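Long-range contacts in Tv2483 (Treponema vincentii, PDB 6DET), which binds L-arginine with high selectivity and, as a family 3 solute-binding lipoprotein, probably delivers it to an ABC transporter: residues G102-E107 with S215-T220; L120-I125 with V191-Y196. One frame throughout, in Å; residues are numbered along the deposited sequence.

Contact 1: residues G102-E107 with S215-T220; sequences GFSVTE and STEYYT. With ARG (arginine), chain B.
Tyr219 lays its ring against the backbone of Gly102. From CB, which sits 3.9 Å from Phe103 O, the side chain heads back toward residues 102-104 because CG stands anti to the carbonyl carbon (chi1 -80°). The CA of Gly102 then lies over the middle of one ring face, 3.7 Å from the centroid and 9° off the normal, a CH-pi contact with CG, CD2, CE2 and CZ around it. CE1 comes near Gly102 O, on the same side as the CA, and Ser104 OG meets the ring at its edge, in plane. The tip, OH, leaves the contact, probably to bond Asp193 OD2.

Ser104 does two jobs. Its OG gives its proton to Glu217 OE2 at 2.8 Å, from above the carboxylate plane, and accepts from the amino N of the bound arginine, also at 2.8 Å. Glu217 is fixed by Ser215 OG, Asn122 and a salt bridge to Lys124, a second shell that positions the serine hydroxyl. The same amino group bonds Gly102 O, while Ser104 N points almost straight (173°) at the ligand's carboxylate O.

Thr220 N bonds Phe103 O and Val105 N bonds Tyr218 O, each at 2.8 Å. The methyls Val105 CG2 and Thr220 CG2 press together at 3.5 Å, tighter than usual, their side chains crossing at about a right angle. The backbone and hydroxyl of residues 102-104 form part of the site for the ligand's alpha-amino and carboxylate groups, with Asp193 also holding the amino group, as in family 3 amino-acid-binding proteins.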
ATOM      1  N   GLY A 102      -1.117  -0.702  -2.131  1.00 29.13           N
ATOM      2  CA  GLY A 102      -1.159  -0.185  -0.773  1.00 34.70           C
ATOM      3  C   GLY A 102      -0.378   1.104  -0.598  1.00 26.76           C
ATOM      4  O   GLY A 102       0.394   1.256   0.348  1.00 29.96           O
ATOM      5  N   PHE A 103      -0.567   2.045  -1.524  1.00 28.19           N
ATOM      6  CA  PHE A 103       0.136   3.323  -1.502  1.00 25.29           C
ATOM      7  C   PHE A 103      -0.463   4.247  -0.434  1.00 28.17           C
ATOM      8  O   PHE A 103      -1.634   4.647  -0.537  1.00 27.07           O
ATOM      9  CB  PHE A 103       0.053   3.940  -2.911  1.00 31.68           C
ATOM     10  CG  PHE A 103       0.890   5.186  -3.095  1.00 31.32           C
ATOM     11  CD1 PHE A 103       2.097   5.134  -3.789  1.00 32.56           C
ATOM     12  CD2 PHE A 103       0.448   6.422  -2.631  1.00 31.51           C
ATOM     13  CE1 PHE A 103       2.855   6.272  -3.951  1.00 26.97           C
ATOM     14  CE2 PHE A 103       1.219   7.561  -2.801  1.00 29.36           C
ATOM     15  CZ  PHE A 103       2.421   7.481  -3.472  1.00 33.88           C
ATOM     16  N   SER A 104       0.348   4.630   0.557  1.00 29.76           N
ATOM     17  CA  SER A 104      -0.099   5.495   1.654  1.00 27.65           C
ATOM     18  C   SER A 104      -0.085   6.987   1.307  1.00 30.27           C
ATOM     19  O   SER A 104       0.865   7.512   0.720  1.00 27.73           O
ATOM     20  CB  SER A 104       0.794   5.260   2.862  1.00 31.90           C
ATOM     21  OG  SER A 104       0.696   3.912   3.277  1.00 29.99           O
ATOM     22  N   VAL A 105      -1.157   7.685   1.689  1.00 31.73           N
ATOM     23  CA  VAL A 105      -1.129   9.139   1.694  1.00 30.62           C
ATOM     24  C   VAL A 105      -0.189   9.641   2.785  1.00 33.38           C
ATOM     25  O   VAL A 105      -0.263   9.208   3.940  1.00 31.78           O
ATOM     26  CB  VAL A 105      -2.542   9.709   1.898  1.00 28.28           C
ATOM     27  CG1 VAL A 105      -2.470  11.231   1.919  1.00 32.22           C
ATOM     28  CG2 VAL A 105      -3.465   9.220   0.801  1.00 28.12           C
ATOM     29  N   THR A 106       0.717  10.547   2.417  1.00 30.63           N
ATOM     30  CA  THR A 106       1.490  11.320   3.373  1.00 33.88           C
ATOM     31  C   THR A 106       1.470  12.769   2.931  1.00 38.14           C
ATOM     32  O   THR A 106       1.203  13.089   1.760  1.00 33.43           O
ATOM     33  CB  THR A 106       2.956  10.888   3.493  1.00 34.73           C
ATOM     34  OG1 THR A 106       3.657  11.277   2.304  1.00 33.10           O
ATOM     35  CG2 THR A 106       3.097   9.371   3.719  1.00 36.22           C
ATOM     36  N   GLU A 107       1.776  13.654   3.881  1.00 33.18           N
ATOM     37  CA  GLU A 107       1.807  15.072   3.544  1.00 35.73           C
ATOM     38  C   GLU A 107       2.893  15.365   2.510  1.00 44.36           C
ATOM     39  O   GLU A 107       2.657  16.097   1.541  1.00 46.14           O
ATOM     40  CB  GLU A 107       1.999  15.905   4.810  1.00 43.82           C
ATOM     41  CG  GLU A 107       0.761  15.922   5.709  1.00 45.58           C
ATOM     42  CD  GLU A 107      -0.496  16.401   4.987  1.00 44.69           C
ATOM     43  OE1 GLU A 107      -0.514  17.554   4.519  1.00 50.43           O
ATOM     44  OE2 GLU A 107      -1.455  15.607   4.854  1.00 49.32           O
ATOM     45  N   SER A 215       1.431   4.795  13.325  1.00 35.27           N
ATOM     46  CA  SER A 215       0.837   5.721  12.387  1.00 32.59           C
ATOM     47  C   SER A 215      -0.608   5.322  12.162  1.00 38.97           C
ATOM     48  O   SER A 215      -0.982   4.159  12.305  1.00 40.94           O
ATOM     49  CB  SER A 215       1.574   5.715  11.052  1.00 35.02           C
ATOM     50  OG  SER A 215       1.057   4.663  10.269  1.00 47.00           O
ATOM     51  N   THR A 216      -1.411   6.299  11.761  1.00 38.98           N
ATOM     52  CA  THR A 216      -2.735   6.029  11.234  1.00 33.90           C
ATOM     53  C   THR A 216      -2.823   6.743   9.895  1.00 34.04           C
ATOM     54  O   THR A 216      -2.394   7.896   9.780  1.00 37.64           O
ATOM     55  CB  THR A 216      -3.840   6.474  12.207  1.00 40.93           C
ATOM     56  OG1 THR A 216      -5.105   6.363  11.564  1.00 54.28           O
ATOM     57  CG2 THR A 216      -3.633   7.885  12.643  1.00 44.73           C
ATOM     58  N   GLU A 217      -3.312   6.033   8.882  1.00 33.25           N
ATOM     59  CA  GLU A 217      -3.082   6.421   7.494  1.00 33.58           C
ATOM     60  C   GLU A 217      -4.307   6.106   6.661  1.00 25.09           C
ATOM     61  O   GLU A 217      -5.210   5.369   7.081  1.00 29.80           O
ATOM     62  CB  GLU A 217      -1.902   5.649   6.832  1.00 35.19           C
ATOM     63  CG  GLU A 217      -0.640   5.589   7.579  1.00 45.95           C
ATOM     64  CD  GLU A 217       0.429   4.684   6.933  1.00 36.45           C
ATOM     65  OE1 GLU A 217       1.565   4.724   7.449  1.00 53.98           O
ATOM     66  OE2 GLU A 217       0.155   3.878   6.009  1.00 27.34           O
ATOM     67  N   TYR A 218      -4.265   6.606   5.429  1.00 24.67           N
ATOM     68  CA  TYR A 218      -5.145   6.208   4.352  1.00 29.26           C
ATOM     69  C   TYR A 218      -4.323   5.705   3.182  1.00 24.94           C
ATOM     70  O   TYR A 218      -3.212   6.193   2.941  1.00 29.59           O
ATOM     71  CB  TYR A 218      -5.993   7.362   3.846  1.00 31.53           C
ATOM     72  CG  TYR A 218      -6.698   8.066   4.972  1.00 37.30           C
ATOM     73  CD1 TYR A 218      -7.843   7.525   5.536  1.00 41.02           C
ATOM     74  CD2 TYR A 218      -6.209   9.262   5.480  1.00 64.40           C
ATOM     75  CE1 TYR A 218      -8.482   8.164   6.579  1.00 54.36           C
ATOM     76  CE2 TYR A 218      -6.846   9.909   6.518  1.00 84.75           C
ATOM     77  CZ  TYR A 218      -7.981   9.356   7.067  1.00 89.49           C
ATOM     78  OH  TYR A 218      -8.618  10.000   8.106  1.00114.55           O
ATOM     79  N   TYR A 219      -4.871   4.717   2.493  1.00 24.49           N
ATOM     80  CA  TYR A 219      -4.339   4.230   1.232  1.00 24.93           C
ATOM     81  C   TYR A 219      -5.048   4.969   0.102  1.00 27.70           C
ATOM     82  O   TYR A 219      -6.230   5.305   0.215  1.00 26.03           O
ATOM     83  CB  TYR A 219      -4.601   2.739   1.054  1.00 30.00           C
ATOM     84  CG  TYR A 219      -3.663   1.768   1.790  1.00 25.02           C
ATOM     85  CD1 TYR A 219      -2.482   2.192   2.362  1.00 25.84           C
ATOM     86  CD2 TYR A 219      -3.969   0.429   1.800  1.00 29.74           C
ATOM     87  CE1 TYR A 219      -1.592   1.239   2.970  1.00 29.46           C
ATOM     88  CE2 TYR A 219      -3.131  -0.515   2.396  1.00 26.48           C
ATOM     89  CZ  TYR A 219      -1.954  -0.094   2.972  1.00 28.15           C
ATOM     90  OH  TYR A 219      -1.106  -1.051   3.502  1.00 28.73           O
ATOM     91  N   THR A 220      -4.330   5.152  -0.995  1.00 26.07           N
ATOM     92  CA  THR A 220      -4.850   5.806  -2.192  1.00 26.42           C
ATOM     93  C   THR A 220      -4.261   5.115  -3.414  1.00 28.36           C
ATOM     94  O   THR A 220      -3.502   4.130  -3.306  1.00 28.28           O
ATOM     95  CB  THR A 220      -4.518   7.310  -2.160  1.00 28.54           C
ATOM     96  OG1 THR A 220      -5.112   7.994  -3.277  1.00 29.40           O
ATOM     97  CG2 THR A 220      -3.029   7.539  -2.194  1.00 27.18           C
TER
HETATM   98  N   ARG B 500       2.154   1.709   2.280  1.00 27.15           N
HETATM   99  CA  ARG B 500       3.498   1.511   1.677  1.00 34.97           C
HETATM  100  C   ARG B 500       3.880   2.750   0.876  1.00 36.76           C
HETATM  101  O   ARG B 500       2.973   3.518   0.503  1.00 30.75           O
HETATM  102  CB  ARG B 500       3.517   0.284   0.767  1.00 31.47           C
HETATM  103  CG  ARG B 500       3.329  -1.044   1.493  1.00 33.97           C
HETATM  104  CD  ARG B 500       3.266  -2.252   0.564  1.00 34.94           C
HETATM  105  NE  ARG B 500       4.532  -2.433  -0.120  1.00 33.12           N
HETATM  106  CZ  ARG B 500       4.747  -2.183  -1.407  1.00 33.39           C
HETATM  107  NH1 ARG B 500       5.982  -2.356  -1.883  1.00 33.84           N
HETATM  108  NH2 ARG B 500       3.766  -1.751  -2.201  1.00 32.76           N
HETATM  109  OXT ARG B 500       5.068   2.961   0.594  1.00 29.36           O
HETATM  110  O   HOH W   1      -2.899   1.432  -3.349  1.00 28.39           O
HETATM  111  O   HOH W   2      -2.594   9.040   5.433  1.00 30.17           O

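Contact 2: residues L120-I125 with V191-Y196; sequences LQNAKI and VVDLIY. With ARG (arginine), chain B.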
ATOM      1  N   LEU A 120      -8.974   2.845   1.588  1.00 32.95           N
ATOM      2  CA  LEU A 120      -8.806   2.029   2.795  1.00 33.66           C
ATOM      3  C   LEU A 120      -8.116   2.853   3.867  1.00 38.58           C
ATOM      4  O   LEU A 120      -7.344   3.760   3.547  1.00 31.86           O
ATOM      5  CB  LEU A 120      -7.943   0.776   2.557  1.00 28.92           C
ATOM      6  CG  LEU A 120      -8.504  -0.359   1.695  1.00 31.89           C
ATOM      7  CD1 LEU A 120      -7.437  -1.406   1.377  1.00 27.66           C
ATOM      8  CD2 LEU A 120      -9.716  -0.973   2.426  1.00 39.52           C
ATOM      9  N   GLN A 121      -8.401   2.529   5.147  1.00 27.87           N
ATOM     10  CA  GLN A 121      -7.580   2.978   6.261  1.00 29.60           C
ATOM     11  C   GLN A 121      -6.473   1.972   6.502  1.00 33.33           C
ATOM     12  O   GLN A 121      -6.615   0.782   6.213  1.00 35.89           O
ATOM     13  CB  GLN A 121      -8.387   3.115   7.555  1.00 28.57           C
ATOM     14  CG  GLN A 121      -9.207   4.339   7.625  1.00 34.07           C
ATOM     15  CD  GLN A 121      -9.888   4.400   8.963  1.00 39.58           C
ATOM     16  OE1 GLN A 121     -10.781   3.608   9.224  1.00 40.24           O
ATOM     17  NE2 GLN A 121      -9.402   5.260   9.842  1.00 40.59           N
ATOM     18  N   ASN A 122      -5.359   2.462   7.022  1.00 31.40           N
ATOM     19  CA  ASN A 122      -4.253   1.593   7.381  1.00 25.95           C
ATOM     20  C   ASN A 122      -3.568   2.164   8.608  1.00 29.11           C
ATOM     21  O   ASN A 122      -3.784   3.319   8.998  1.00 32.81           O
ATOM     22  CB  ASN A 122      -3.265   1.457   6.225  1.00 27.97           C
ATOM     23  CG  ASN A 122      -2.082   0.599   6.590  1.00 33.48           C
ATOM     24  OD1 ASN A 122      -2.243  -0.597   6.896  1.00 30.52           O
ATOM     25  ND2 ASN A 122      -0.888   1.200   6.575  1.00 29.12           N
ATOM     26  N   ALA A 123      -2.762   1.319   9.238  1.00 30.41           N
ATOM     27  CA  ALA A 123      -1.907   1.737  10.322  1.00 31.48           C
ATOM     28  C   ALA A 123      -0.597   0.986  10.162  1.00 28.25           C
ATOM     29  O   ALA A 123      -0.600  -0.170   9.742  1.00 30.90           O
ATOM     30  CB  ALA A 123      -2.513   1.412  11.674  1.00 35.89           C
ATOM     31  N   LYS A 124       0.506   1.658  10.462  1.00 32.91           N
ATOM     32  CA  LYS A 124       1.791   0.989  10.577  1.00 30.30           C
ATOM     33  C   LYS A 124       1.895   0.431  11.989  1.00 32.51           C
ATOM     34  O   LYS A 124       1.631   1.133  12.960  1.00 34.21           O
ATOM     35  CB  LYS A 124       2.919   1.959  10.301  1.00 33.13           C
ATOM     36  CG  LYS A 124       3.123   2.129   8.768  1.00 41.26           C
ATOM     37  CD  LYS A 124       4.173   3.142   8.419  1.00 39.59           C
ATOM     38  CE  LYS A 124       4.369   3.240   6.908  1.00 35.84           C
ATOM     39  NZ  LYS A 124       3.111   3.058   6.125  1.00 40.86           N
ATOM     40  N   ILE A 125       2.315  -0.828  12.085  1.00 31.80           N
ATOM     41  CA  ILE A 125       2.436  -1.544  13.339  1.00 36.56           C
ATOM     42  C   ILE A 125       3.840  -2.138  13.417  1.00 37.28           C
ATOM     43  O   ILE A 125       4.509  -2.346  12.403  1.00 31.57           O
ATOM     44  CB  ILE A 125       1.362  -2.637  13.455  1.00 36.66           C
ATOM     45  CG1 ILE A 125       1.464  -3.614  12.284  1.00 39.60           C
ATOM     46  CG2 ILE A 125      -0.022  -1.998  13.461  1.00 40.22           C
ATOM     47  CD1 ILE A 125       0.576  -4.812  12.380  1.00 39.37           C
ATOM     48  N   VAL A 191       8.592  -3.002  10.866  1.00 30.72           N
ATOM     49  CA  VAL A 191       7.381  -2.221  10.584  1.00 32.57           C
ATOM     50  C   VAL A 191       6.669  -2.857   9.401  1.00 31.30           C
ATOM     51  O   VAL A 191       7.292  -3.142   8.364  1.00 32.47           O
ATOM     52  CB  VAL A 191       7.706  -0.751  10.275  1.00 28.24           C
ATOM     53  CG1 VAL A 191       6.413   0.016   9.920  1.00 28.77           C
ATOM     54  CG2 VAL A 191       8.375  -0.107  11.421  1.00 29.01           C
ATOM     55  N   VAL A 192       5.362  -3.080   9.540  1.00 29.39           N
ATOM     56  CA  VAL A 192       4.537  -3.568   8.444  1.00 30.03           C
ATOM     57  C   VAL A 192       3.243  -2.770   8.462  1.00 34.23           C
ATOM     58  O   VAL A 192       2.925  -2.084   9.442  1.00 31.43           O
ATOM     59  CB  VAL A 192       4.253  -5.081   8.545  1.00 35.21           C
ATOM     60  CG1 VAL A 192       5.553  -5.881   8.441  1.00 32.44           C
ATOM     61  CG2 VAL A 192       3.569  -5.433   9.869  1.00 33.56           C
ATOM     62  N   ASP A 193       2.507  -2.830   7.348  1.00 31.65           N
ATOM     63  CA  ASP A 193       1.180  -2.224   7.290  1.00 24.89           C
ATOM     64  C   ASP A 193       0.165  -3.238   7.790  1.00 32.79           C
ATOM     65  O   ASP A 193       0.191  -4.414   7.398  1.00 31.32           O
ATOM     66  CB  ASP A 193       0.772  -1.771   5.879  1.00 27.11           C
ATOM     67  CG  ASP A 193       1.564  -0.581   5.356  1.00 28.36           C
ATOM     68  OD1 ASP A 193       2.336   0.053   6.101  1.00 29.92           O
ATOM     69  OD2 ASP A 193       1.373  -0.251   4.150  1.00 28.56           O
ATOM     70  N   LEU A 194      -0.729  -2.774   8.664  1.00 29.95           N
ATOM     71  CA  LEU A 194      -1.807  -3.625   9.141  1.00 34.45           C
ATOM     72  C   LEU A 194      -2.552  -4.304   7.999  1.00 30.22           C
ATOM     73  O   LEU A 194      -2.807  -5.513   8.052  1.00 32.49           O
ATOM     74  CB  LEU A 194      -2.777  -2.788   9.987  1.00 36.59           C
ATOM     75  CG  LEU A 194      -3.967  -3.544  10.568  1.00 38.31           C
ATOM     76  CD1 LEU A 194      -3.492  -4.599  11.546  1.00 40.11           C
ATOM     77  CD2 LEU A 194      -4.895  -2.550  11.262  1.00 40.91           C
ATOM     78  N   ILE A 195      -2.910  -3.547   6.947  1.00 30.80           N
ATOM     79  CA  ILE A 195      -3.845  -4.050   5.935  1.00 28.47           C
ATOM     80  C   ILE A 195      -3.315  -5.325   5.274  1.00 31.78           C
ATOM     81  O   ILE A 195      -4.056  -6.301   5.091  1.00 31.85           O
ATOM     82  CB  ILE A 195      -4.145  -2.959   4.883  1.00 26.03           C
ATOM     83  CG1 ILE A 195      -5.151  -1.948   5.465  1.00 32.74           C
ATOM     84  CG2 ILE A 195      -4.665  -3.561   3.591  1.00 26.22           C
ATOM     85  CD1 ILE A 195      -6.612  -2.472   5.552  1.00 35.09           C
ATOM     86  N   TYR A 196      -2.047  -5.332   4.870  1.00 31.94           N
ATOM     87  CA  TYR A 196      -1.552  -6.521   4.178  1.00 33.80           C
ATOM     88  C   TYR A 196      -1.129  -7.606   5.146  1.00 32.22           C
ATOM     89  O   TYR A 196      -0.806  -8.712   4.696  1.00 35.47           O
ATOM     90  CB  TYR A 196      -0.409  -6.181   3.176  1.00 30.90           C
ATOM     91  CG  TYR A 196       0.921  -5.682   3.733  1.00 28.44           C
ATOM     92  CD1 TYR A 196       1.400  -4.404   3.421  1.00 27.22           C
ATOM     93  CD2 TYR A 196       1.737  -6.523   4.493  1.00 31.14           C
ATOM     94  CE1 TYR A 196       2.616  -3.966   3.896  1.00 31.75           C
ATOM     95  CE2 TYR A 196       2.947  -6.096   4.984  1.00 34.51           C
ATOM     96  CZ  TYR A 196       3.401  -4.836   4.686  1.00 30.43           C
ATOM     97  OH  TYR A 196       4.625  -4.426   5.166  1.00 32.07           O
TER
HETATM   98  N   ARG B 500       2.154   1.709   2.280  1.00 27.15           N
HETATM   99  CA  ARG B 500       3.498   1.511   1.677  1.00 34.97           C
HETATM  100  C   ARG B 500       3.880   2.750   0.876  1.00 36.76           C
HETATM  101  O   ARG B 500       2.973   3.518   0.503  1.00 30.75           O
HETATM  102  CB  ARG B 500       3.517   0.284   0.767  1.00 31.47           C
HETATM  103  CG  ARG B 500       3.329  -1.044   1.493  1.00 33.97           C
HETATM  104  CD  ARG B 500       3.266  -2.252   0.564  1.00 34.94           C
HETATM  105  NE  ARG B 500       4.532  -2.433  -0.120  1.00 33.12           N
HETATM  106  CZ  ARG B 500       4.747  -2.183  -1.407  1.00 33.39           C
HETATM  107  NH1 ARG B 500       5.982  -2.356  -1.883  1.00 33.84           N
HETATM  108  NH2 ARG B 500       3.766  -1.751  -2.201  1.00 32.76           N
HETATM  109  OXT ARG B 500       5.068   2.961   0.594  1.00 29.36           O
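The amide of Asn122 crosses the side chain of Asp193 at about a right angle, with amide and carboxylate planes 60° apart. With CG anti to the backbone N (chi1 178°), the amide swings over to the start of the short helix that follows Asp193, and OD1 accepts from Ile195 N at 3.0 Å, nearly straight at 164°. That side-chain bond ties the start of the weakly bonded helix 194-197 to strand 120-129, while Leu194 N goes to Ala123 O at 2.8 Å. The ND2 end lies 3.3 Å from Asp193 CG, but its hydrogen-bond partner is Glu217.

Lys124 runs alongside Asp193, pointing the same way. Its chain is extended until a bend at its last torsion, and NZ meets Asp193 OD1 on the syn side at 3.1 Å in a salt bridge, though the stronger partner of NZ is Glu217. The other oxygen, OD2, takes the amino N of the bound arginine at 2.8 Å and has Tyr219 as a further partner. With both oxygens engaged, the carboxylate is held in rotation, and its charge would suit the ligand's ammonium group.

On the opposite face of the strand pair, Ile125 CG1 packs on Val192 CG2 at 3.7 Å, and its CD1 reaches Leu194 CD1. Backbone bonds run both ways between Ile125 and Val192. Tyr196 brings CE1 to 3.8 Å from the ligand's CD.

Strand 120-129 thus lies between antiparallel neighbours, 189-193 and 215-223, with Val192 packing on helix 175-184, Lys124 and Val191 on helix 153-158, and helix 194-197 springing directly from the end of strand 189-193.

The two contacts lie with centres about 9 Å apart, and both belong to one mixed sheet, in which strands 215-223 and 120-129 are neighbours. Along the chain the order is 102-107, 120-125, 191-196, 215-220, so contact 2 falls wholly between the two halves of contact 1. Glu217 OE1 to Lys124 NZ (2.6 Å) and, probably, Tyr219 OH to Asp193 OD2 (2.7 Å) tie them. Strands 120-129 and 215-223 run side by side past the ligand, which sits between two lobes, as in family 3 solute-binding proteins. Both contacts touch the bound arginine, and its amino nitrogen bonds to residues of each. Segments distant in sequence thereby form part of the pocket wall.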